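Side-chain contacts in putative Acetyltransferase from the GNAT family (Novosphingobium aromaticivorans DSM 12444, PDB 3EC4), which probably acts as an acyltransferase of the GNAT family, transferring acyl groups other than aminoacyl ones: residues D5-R10 with P155-V160; A49-L54 with I62-P67; L195-Y198 with S203-R206. All blocks are in the same frame, centred on the assembly; numbering follows the deposited sequence.

Interaction 1: D5-R10 with P155-V160; sequences DHPLDR and PNLAEV
Leu-157 reaches from the first residue of strand 157-165 to the N-terminal segment, where a single methyl, CD1, meets Pro-7 and Leu-8 of the 3-10 turn and His-6 just before it. The strand belongs to the mixed sheet of the GNAT fold, in which it runs parallel to strand 192-198 and leads through a loop into helix 174-188. Packing is closest where the Leu-157 side chain crosses Pro-7 at about a right angle: CD1 of Leu-157 lies 3.7 Å from CB of Pro-7. Beside it, CD2 of Leu-8 approaches the same CD1 of Leu-157 to 3.8 Å. The CB of Leu-157 is directed toward the turn; with CG anti to the carbonyl carbon and CD1 extended beyond it (chi2 163°), the methyl lies against both proline and leucine. Leu-8, buried, also packs on Tyr-194 and Pro-153.

Toward solvent the fit is looser. The partly exposed His-6 ring meets Leu-157 obliquely, its CE1 4.2 Å from CD1 of Leu-157. One bond inside 5-10 fixes the rotation of this ring: Leu-8 N donates to ND1 of His-6 at 3.0 Å, nearly straight (169°) and in the ring plane. Asp-9 braces the turn and, through OD1, forms salt bridges with Arg-216 and Arg-217. Its other carboxylate oxygen, OD2, receives the N-H of His-6 at 3.2 Å in a bent bond (136°), with that nitrogen well above the carboxylate plane.

Interaction 2: A49-L54 with I62-P67; sequences AGLASL and IWLVEP
Ile-62 sets its CD1 methyl over the notch where the ends of Leu-51 and Leu-54 meet, two leucines that stand three residues apart on a turn with helical backbone angles. That spacing puts both side chains on the same flank; their end methyls touch, and Ile-62 rests on the dip they form, with CD1 of Ile-62 3.9 Å from CD2 of Leu-51 and 4.1 Å from CD1 of Leu-54. The isoleucine crosses Leu-54 at about a right angle and Leu-51 more obliquely. Its CG1 takes the crowded position between backbone N and carbonyl carbon (chi1 51°), and from there CD1 extends (chi2 168°) to rest on both leucine ends.

The second fit has the same sense. Leu-51 and Leu-64 reach toward each other, and the forked end of Leu-51 receives one methyl of its partner: CD2 of Leu-64 is 3.7 Å from CD1 of Leu-51 and 3.8 Å from CD2 of Leu-51. Leu-51 thus has a part in both fits, its CD2 touching Ile-62 as well as Leu-64.

Ile-62 and Leu-64, two apart on the strand, present the same side to the turn. Strand 61-66 is the outermost of the large sheet at this end, paired with strand 214-226, whose Leu-224 also meets Leu-64. Strand 41-43 adds Ala-43 against Leu-51 and Ala-41 against Leu-54 and Ile-62, while Arg-32 of strand 30-32 packs on the latter two.

Interaction 3: L195-Y198 with S203-R206; sequences LHSY and SAIR
Ser-197 OG, the polar atom that faces Ala-204 and Ile-205, donates a hydrogen bond to O of the next residue, Tyr-198, at 2.9 Å. The donor sits tilted 28° from the carbonyl plane. Here strand 192-198 ends and the chain turns back into helix 202-210, a strand-loop-helix unit of the GNAT fold. With OG opposite the backbone N across the CA-CB bond (chi1 -177°), the hydroxyl lies beside the carbonyl carbon of Ser-197, within reach of O of Tyr-198, while its outer side rests on the helix. Within 203-206 its nearest atoms are carbons: OG of Ser-197 is 3.7 Å from CG1 of Ile-205 and 3.9 Å from CB of Ala-204. Replacing Ser-197 by an alanine would probably leave Tyr-198 O without this donor and open a small gap against Ile-205 CG1 and Ala-204 CB.

Tyr-208, one turn further along the helix, also packs on Ser-197, and Ile-205 reaches Leu-85 of strand 76-88. At the start of the helix, Ala-204 N is hydrogen-bonded to Asn-201 OD1. The Tyr-198 ring leads away from the helix, but its carbonyl does not: CD1 of Ile-205 lies 4.0 Å from O of Tyr-198.

Overall arrangement
From the N terminus, 5-10 waits for a partner some 145 residues later, so interaction 1 closes a very long loop. Within it lies interaction 2, a short closure in which the chain turns back from 49-54 onto strand 61-66. Interaction 3 follows in series, closing the tight connection from strand 192-198 to helix 202-210. All three reach the large mixed sheet: interaction 2 at its outermost strand 61-66, interactions 1 and 3 at the neighbouring parallel strands 157-165 and 192-198. Arg-10 and Glu-66 join interactions 1 and 2 by a salt bridge. His-196 packs against both Val-65 and Glu-159, so segments of interactions 1 and 2 each border interaction 3.

Interaction 1: D5-R10 with P155-V160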
loop_
_atom_site.group_PDB
_atom_site.type_symbol
_atom_site.label_atom_id
_atom_site.label_comp_id
_atom_site.label_asym_id
_atom_site.label_seq_id
_atom_site.Cartn_x
_atom_site.Cartn_y
_atom_site.Cartn_z
ATOM N N ASP A 5 -6.664 -8.570 -18.729
ATOM C CA ASP A 5 -5.985 -7.307 -18.338
ATOM C C ASP A 5 -4.795 -7.630 -17.417
ATOM O O ASP A 5 -4.606 -8.772 -17.009
ATOM C CB ASP A 5 -6.981 -6.354 -17.656
ATOM N N HIS A 6 -4.001 -6.616 -17.092
ATOM C CA HIS A 6 -2.830 -6.777 -16.235
ATOM C C HIS A 6 -3.252 -6.988 -14.769
ATOM O O HIS A 6 -4.263 -6.424 -14.333
ATOM C CB HIS A 6 -2.017 -5.499 -16.370
ATOM C CG HIS A 6 -0.589 -5.638 -15.974
ATOM N ND1 HIS A 6 -0.189 -5.763 -14.664
ATOM C CD2 HIS A 6 0.539 -5.637 -16.715
ATOM C CE1 HIS A 6 1.122 -5.848 -14.614
ATOM N NE2 HIS A 6 1.590 -5.772 -15.846
ATOM N N PRO A 7 -2.518 -7.835 -14.005
ATOM C CA PRO A 7 -2.787 -7.957 -12.574
ATOM C C PRO A 7 -2.823 -6.640 -11.824
ATOM O O PRO A 7 -3.600 -6.506 -10.876
ATOM C CB PRO A 7 -1.612 -8.812 -12.058
ATOM C CG PRO A 7 -1.229 -9.624 -13.216
ATOM C CD PRO A 7 -1.423 -8.728 -14.417
ATOM N N LEU A 8 -2.009 -5.674 -12.255
ATOM C CA LEU A 8 -1.963 -4.376 -11.570
ATOM C C LEU A 8 -3.155 -3.463 -11.906
ATOM O O LEU A 8 -3.311 -2.402 -11.303
ATOM C CB LEU A 8 -0.659 -3.672 -11.871
ATOM C CG LEU A 8 0.661 -4.286 -11.418
ATOM C CD1 LEU A 8 1.731 -3.248 -11.776
ATOM C CD2 LEU A 8 0.602 -4.534 -9.899
ATOM N N ASP A 9 -3.986 -3.840 -12.859
ATOM C CA ASP A 9 -5.199 -3.044 -13.131
ATOM C C ASP A 9 -6.219 -3.128 -12.003
ATOM O O ASP A 9 -7.090 -2.277 -11.870
ATOM C CB ASP A 9 -5.851 -3.472 -14.431
ATOM C CG ASP A 9 -5.028 -3.135 -15.635
ATOM O OD1 ASP A 9 -4.098 -2.306 -15.572
ATOM O OD2 ASP A 9 -5.285 -3.772 -16.660
ATOM N N ARG A 10 -6.193 -4.209 -11.250
ATOM C CA ARG A 10 -7.088 -4.361 -10.124
ATOM C C ARG A 10 -6.329 -4.958 -8.961
ATOM O O ARG A 10 -6.426 -6.165 -8.705
ATOM C CB ARG A 10 -8.283 -5.232 -10.503
ATOM C CG ARG A 10 -9.152 -4.717 -11.664
ATOM C CD ARG A 10 -10.529 -5.408 -11.648
ATOM N NE ARG A 10 -11.240 -4.953 -10.475
ATOM C CZ ARG A 10 -12.224 -5.593 -9.848
ATOM N NH1 ARG A 10 -12.699 -6.755 -10.277
ATOM N NH2 ARG A 10 -12.737 -5.029 -8.764
ATOM N N PRO A 155 2.047 -13.597 -8.205
ATOM C CA PRO A 155 3.269 -14.066 -7.556
ATOM C C PRO A 155 4.529 -13.238 -7.820
ATOM O O PRO A 155 5.341 -13.091 -6.909
ATOM C CB PRO A 155 3.405 -15.502 -8.068
ATOM C CG PRO A 155 1.965 -15.920 -8.251
ATOM C CD PRO A 155 1.354 -14.694 -8.891
ATOM N N ASN A 156 4.679 -12.680 -9.022
ATOM C CA ASN A 156 5.884 -11.911 -9.371
ATOM C C ASN A 156 5.736 -10.379 -9.215
ATOM O O ASN A 156 6.561 -9.640 -9.738
ATOM C CB ASN A 156 6.241 -12.206 -10.822
ATOM C CG ASN A 156 5.250 -11.581 -11.779
ATOM O OD1 ASN A 156 4.024 -11.601 -11.548
ATOM N ND2 ASN A 156 5.766 -10.979 -12.827
ATOM N N LEU A 157 4.683 -9.916 -8.535
ATOM C CA LEU A 157 4.480 -8.480 -8.282
ATOM C C LEU A 157 4.369 -8.230 -6.781
ATOM O O LEU A 157 3.746 -9.000 -6.068
ATOM C CB LEU A 157 3.192 -7.972 -8.971
ATOM C CG LEU A 157 3.218 -8.074 -10.502
ATOM C CD1 LEU A 157 1.811 -7.967 -11.100
ATOM C CD2 LEU A 157 4.160 -6.976 -10.997
ATOM N N ALA A 158 4.951 -7.122 -6.314
ATOM C CA ALA A 158 4.962 -6.809 -4.891
ATOM C C ALA A 158 4.944 -5.301 -4.704
ATOM O O ALA A 158 5.714 -4.603 -5.342
ATOM C CB ALA A 158 6.182 -7.414 -4.211
ATOM N N GLU A 159 4.084 -4.833 -3.804
ATOM C CA GLU A 159 3.911 -3.418 -3.570
ATOM C C GLU A 159 4.853 -2.855 -2.504
ATOM O O GLU A 159 4.933 -3.368 -1.401
ATOM C CB GLU A 159 2.465 -3.153 -3.135
ATOM C CG GLU A 159 2.099 -1.668 -3.156
ATOM C CD GLU A 159 0.699 -1.411 -2.656
ATOM O OE1 GLU A 159 0.200 -2.268 -1.906
ATOM O OE2 GLU A 159 0.130 -0.330 -2.981
ATOM N N VAL A 160 5.531 -1.768 -2.843
ATOM C CA VAL A 160 6.203 -0.907 -1.857
ATOM C C VAL A 160 5.214 0.036 -1.166
ATOM O O VAL A 160 4.462 0.733 -1.834
ATOM C CB VAL A 160 7.304 -0.070 -2.522
ATOM C CG1 VAL A 160 8.033 0.739 -1.461
ATOM C CG2 VAL A 160 8.286 -1.043 -3.277
#

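Interaction 2: A49-L54 with I62-P67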
loop_
_atom_site.group_PDB
_atom_site.type_symbol
_atom_site.label_atom_id
_atom_site.label_comp_id
_atom_site.label_asym_id
_atom_site.label_seq_id
_atom_site.Cartn_x
_atom_site.Cartn_y
_atom_site.Cartn_z
ATOM N N ALA A 49 -23.034 -3.469 -6.135
ATOM C CA ALA A 49 -24.084 -3.230 -5.130
ATOM C C ALA A 49 -23.741 -3.885 -3.799
ATOM O O ALA A 49 -24.061 -3.359 -2.723
ATOM C CB ALA A 49 -25.476 -3.723 -5.632
ATOM N N GLY A 50 -23.061 -5.025 -3.862
ATOM C CA GLY A 50 -22.664 -5.752 -2.662
ATOM C C GLY A 50 -21.662 -5.052 -1.763
ATOM O O GLY A 50 -21.458 -5.472 -0.630
ATOM N N LEU A 51 -21.008 -4.001 -2.261
ATOM C CA LEU A 51 -20.028 -3.266 -1.459
ATOM C C LEU A 51 -20.682 -2.683 -0.214
ATOM O O LEU A 51 -20.050 -2.604 0.818
ATOM C CB LEU A 51 -19.358 -2.153 -2.280
ATOM C CG LEU A 51 -18.338 -2.551 -3.352
ATOM C CD1 LEU A 51 -18.013 -1.314 -4.232
ATOM C CD2 LEU A 51 -17.061 -3.192 -2.737
ATOM N N ALA A 52 -21.968 -2.314 -0.308
ATOM C CA ALA A 52 -22.685 -1.755 0.822
ATOM C C ALA A 52 -22.765 -2.768 1.961
ATOM O O ALA A 52 -22.715 -2.404 3.133
ATOM C CB ALA A 52 -24.078 -1.265 0.401
ATOM N N SER A 53 -22.855 -4.044 1.607
ATOM C CA SER A 53 -22.934 -5.120 2.589
ATOM C C SER A 53 -21.661 -5.229 3.429
ATOM O O SER A 53 -21.708 -5.800 4.507
ATOM C CB SER A 53 -23.294 -6.478 1.903
ATOM O OG SER A 53 -22.188 -7.007 1.199
ATOM N N LEU A 54 -20.533 -4.657 2.969
ATOM C CA LEU A 54 -19.296 -4.629 3.752
ATOM C C LEU A 54 -19.242 -3.463 4.730
ATOM O O LEU A 54 -18.270 -3.355 5.480
ATOM C CB LEU A 54 -18.067 -4.521 2.822
ATOM C CG LEU A 54 -17.891 -5.524 1.677
ATOM C CD1 LEU A 54 -16.763 -5.088 0.696
ATOM C CD2 LEU A 54 -17.612 -6.891 2.261
ATOM N N ILE A 62 -14.453 1.731 3.393
ATOM C CA ILE A 62 -13.596 0.850 2.620
ATOM C C ILE A 62 -12.906 1.649 1.521
ATOM O O ILE A 62 -13.481 2.583 0.922
ATOM C CB ILE A 62 -14.365 -0.353 2.000
ATOM C CG1 ILE A 62 -15.618 0.113 1.214
ATOM C CG2 ILE A 62 -14.733 -1.415 3.069
ATOM C CD1 ILE A 62 -16.226 -1.015 0.359
ATOM N N TRP A 63 -11.651 1.292 1.271
ATOM C CA TRP A 63 -10.899 1.847 0.182
ATOM C C TRP A 63 -10.863 0.849 -0.944
ATOM O O TRP A 63 -10.558 -0.344 -0.734
ATOM C CB TRP A 63 -9.449 2.139 0.555
ATOM C CG TRP A 63 -9.223 3.423 1.260
ATOM C CD1 TRP A 63 -9.059 3.599 2.591
ATOM C CD2 TRP A 63 -9.104 4.712 0.661
ATOM N NE1 TRP A 63 -8.839 4.920 2.876
ATOM C CE2 TRP A 63 -8.856 5.630 1.708
ATOM C CE3 TRP A 63 -9.192 5.193 -0.650
ATOM C CZ2 TRP A 63 -8.717 6.995 1.488
ATOM C CZ3 TRP A 63 -9.050 6.564 -0.854
ATOM C CH2 TRP A 63 -8.814 7.436 0.212
ATOM N N LEU A 64 -11.104 1.387 -2.137
ATOM C CA LEU A 64 -11.001 0.677 -3.406
ATOM C C LEU A 64 -9.916 1.311 -4.293
ATOM O O LEU A 64 -9.751 2.526 -4.306
ATOM C CB LEU A 64 -12.345 0.674 -4.124
ATOM C CG LEU A 64 -13.531 0.179 -3.298
ATOM C CD1 LEU A 64 -14.406 1.351 -2.948
ATOM C CD2 LEU A 64 -14.315 -0.915 -4.055
ATOM N N VAL A 65 -9.194 0.466 -4.995
ATOM C CA VAL A 65 -8.082 0.881 -5.894
ATOM C C VAL A 65 -8.402 0.240 -7.239
ATOM O O VAL A 65 -8.323 -0.989 -7.381
ATOM C CB VAL A 65 -6.684 0.487 -5.362
ATOM C CG1 VAL A 65 -5.613 1.006 -6.320
ATOM C CG2 VAL A 65 -6.480 1.075 -3.947
ATOM N N GLU A 66 -8.856 1.079 -8.171
ATOM C CA GLU A 66 -9.354 0.646 -9.469
ATOM C C GLU A 66 -8.896 1.599 -10.541
ATOM O O GLU A 66 -8.401 2.665 -10.220
ATOM C CB GLU A 66 -10.869 0.540 -9.453
ATOM C CG GLU A 66 -11.407 -0.368 -8.341
ATOM C CD GLU A 66 -11.211 -1.869 -8.589
ATOM O OE1 GLU A 66 -10.906 -2.255 -9.730
ATOM O OE2 GLU A 66 -11.383 -2.688 -7.636
ATOM N N PRO A 67 -9.063 1.237 -11.821
ATOM C CA PRO A 67 -8.665 2.241 -12.827
ATOM C C PRO A 67 -9.486 3.567 -12.748
ATOM O O PRO A 67 -8.896 4.635 -12.811
ATOM C CB PRO A 67 -8.855 1.488 -14.159
ATOM C CG PRO A 67 -8.665 0.040 -13.817
ATOM C CD PRO A 67 -9.388 -0.066 -12.439
#

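Interaction 3: L195-Y198 with S203-R206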
loop_
_atom_site.group_PDB
_atom_site.type_symbol
_atom_site.label_atom_id
_atom_site.label_comp_id
_atom_site.label_asym_id
_atom_site.label_seq_id
_atom_site.Cartn_x
_atom_site.Cartn_y
_atom_site.Cartn_z
ATOM N N LEU A 195 4.281 0.547 -7.065
ATOM C CA LEU A 195 3.742 1.389 -6.027
ATOM C C LEU A 195 2.750 2.330 -6.625
ATOM O O LEU A 195 2.640 2.447 -7.827
ATOM C CB LEU A 195 4.847 2.160 -5.303
ATOM C CG LEU A 195 5.749 3.082 -6.157
ATOM C CD1 LEU A 195 5.053 4.403 -6.481
ATOM C CD2 LEU A 195 7.123 3.330 -5.488
ATOM N N HIS A 196 1.989 2.964 -5.762
ATOM C CA HIS A 196 1.133 4.073 -6.147
ATOM C C HIS A 196 1.620 5.333 -5.474
ATOM O O HIS A 196 1.998 5.301 -4.288
ATOM C CB HIS A 196 -0.334 3.844 -5.726
ATOM C CG HIS A 196 -0.984 2.670 -6.396
ATOM N ND1 HIS A 196 -1.098 1.439 -5.790
ATOM C CD2 HIS A 196 -1.521 2.526 -7.637
ATOM C CE1 HIS A 196 -1.686 0.592 -6.620
ATOM N NE2 HIS A 196 -1.966 1.233 -7.740
ATOM N N SER A 197 1.598 6.442 -6.204
ATOM C CA SER A 197 1.736 7.771 -5.618
ATOM C C SER A 197 0.428 8.495 -5.823
ATOM O O SER A 197 -0.211 8.243 -6.804
ATOM C CB SER A 197 2.806 8.543 -6.364
ATOM O OG SER A 197 3.055 9.831 -5.797
ATOM N N TYR A 198 0.128 9.493 -5.001
ATOM C CA TYR A 198 -0.877 10.459 -5.386
ATOM C C TYR A 198 -0.370 11.099 -6.666
ATOM O O TYR A 198 0.839 11.358 -6.775
ATOM C CB TYR A 198 -1.097 11.513 -4.298
ATOM C CG TYR A 198 -1.783 10.956 -3.090
ATOM C CD1 TYR A 198 -3.166 10.812 -3.084
ATOM C CD2 TYR A 198 -1.077 10.500 -1.993
ATOM C CE1 TYR A 198 -3.821 10.303 -2.024
ATOM C CE2 TYR A 198 -1.753 9.965 -0.883
ATOM C CZ TYR A 198 -3.126 9.856 -0.929
ATOM O OH TYR A 198 -3.852 9.363 0.130
ATOM N N SER A 203 6.974 15.771 -6.415
ATOM C CA SER A 203 8.210 15.466 -5.731
ATOM C C SER A 203 8.458 13.958 -5.548
ATOM O O SER A 203 9.558 13.440 -5.841
ATOM C CB SER A 203 8.199 16.165 -4.373
ATOM O OG SER A 203 9.336 15.796 -3.638
ATOM N N ALA A 204 7.455 13.281 -5.018
ATOM C CA ALA A 204 7.495 11.832 -4.776
ATOM C C ALA A 204 7.688 11.085 -6.076
ATOM O O ALA A 204 8.466 10.136 -6.145
ATOM C CB ALA A 204 6.198 11.362 -4.046
ATOM N N ILE A 205 6.959 11.460 -7.114
ATOM C CA ILE A 205 7.127 10.807 -8.447
ATOM C C ILE A 205 8.565 10.924 -8.970
ATOM O O ILE A 205 9.118 9.985 -9.502
ATOM C CB ILE A 205 6.070 11.344 -9.457
ATOM C CG1 ILE A 205 4.634 10.941 -8.993
ATOM C CG2 ILE A 205 6.349 10.937 -10.909
ATOM C CD1 ILE A 205 3.535 11.699 -9.716
ATOM N N ARG A 206 9.188 12.089 -8.792
ATOM C CA ARG A 206 10.586 12.271 -9.161
ATOM C C ARG A 206 11.502 11.393 -8.344
ATOM O O ARG A 206 12.455 10.837 -8.890
ATOM C CB ARG A 206 10.999 13.759 -9.013
ATOM C CG ARG A 206 10.415 14.680 -10.068
ATOM C CD ARG A 206 11.027 16.085 -9.987
ATOM N NE ARG A 206 10.838 16.780 -8.709
ATOM C CZ ARG A 206 9.854 17.651 -8.438
ATOM N NH1 ARG A 206 8.925 17.926 -9.331
ATOM N NH2 ARG A 206 9.794 18.232 -7.246
#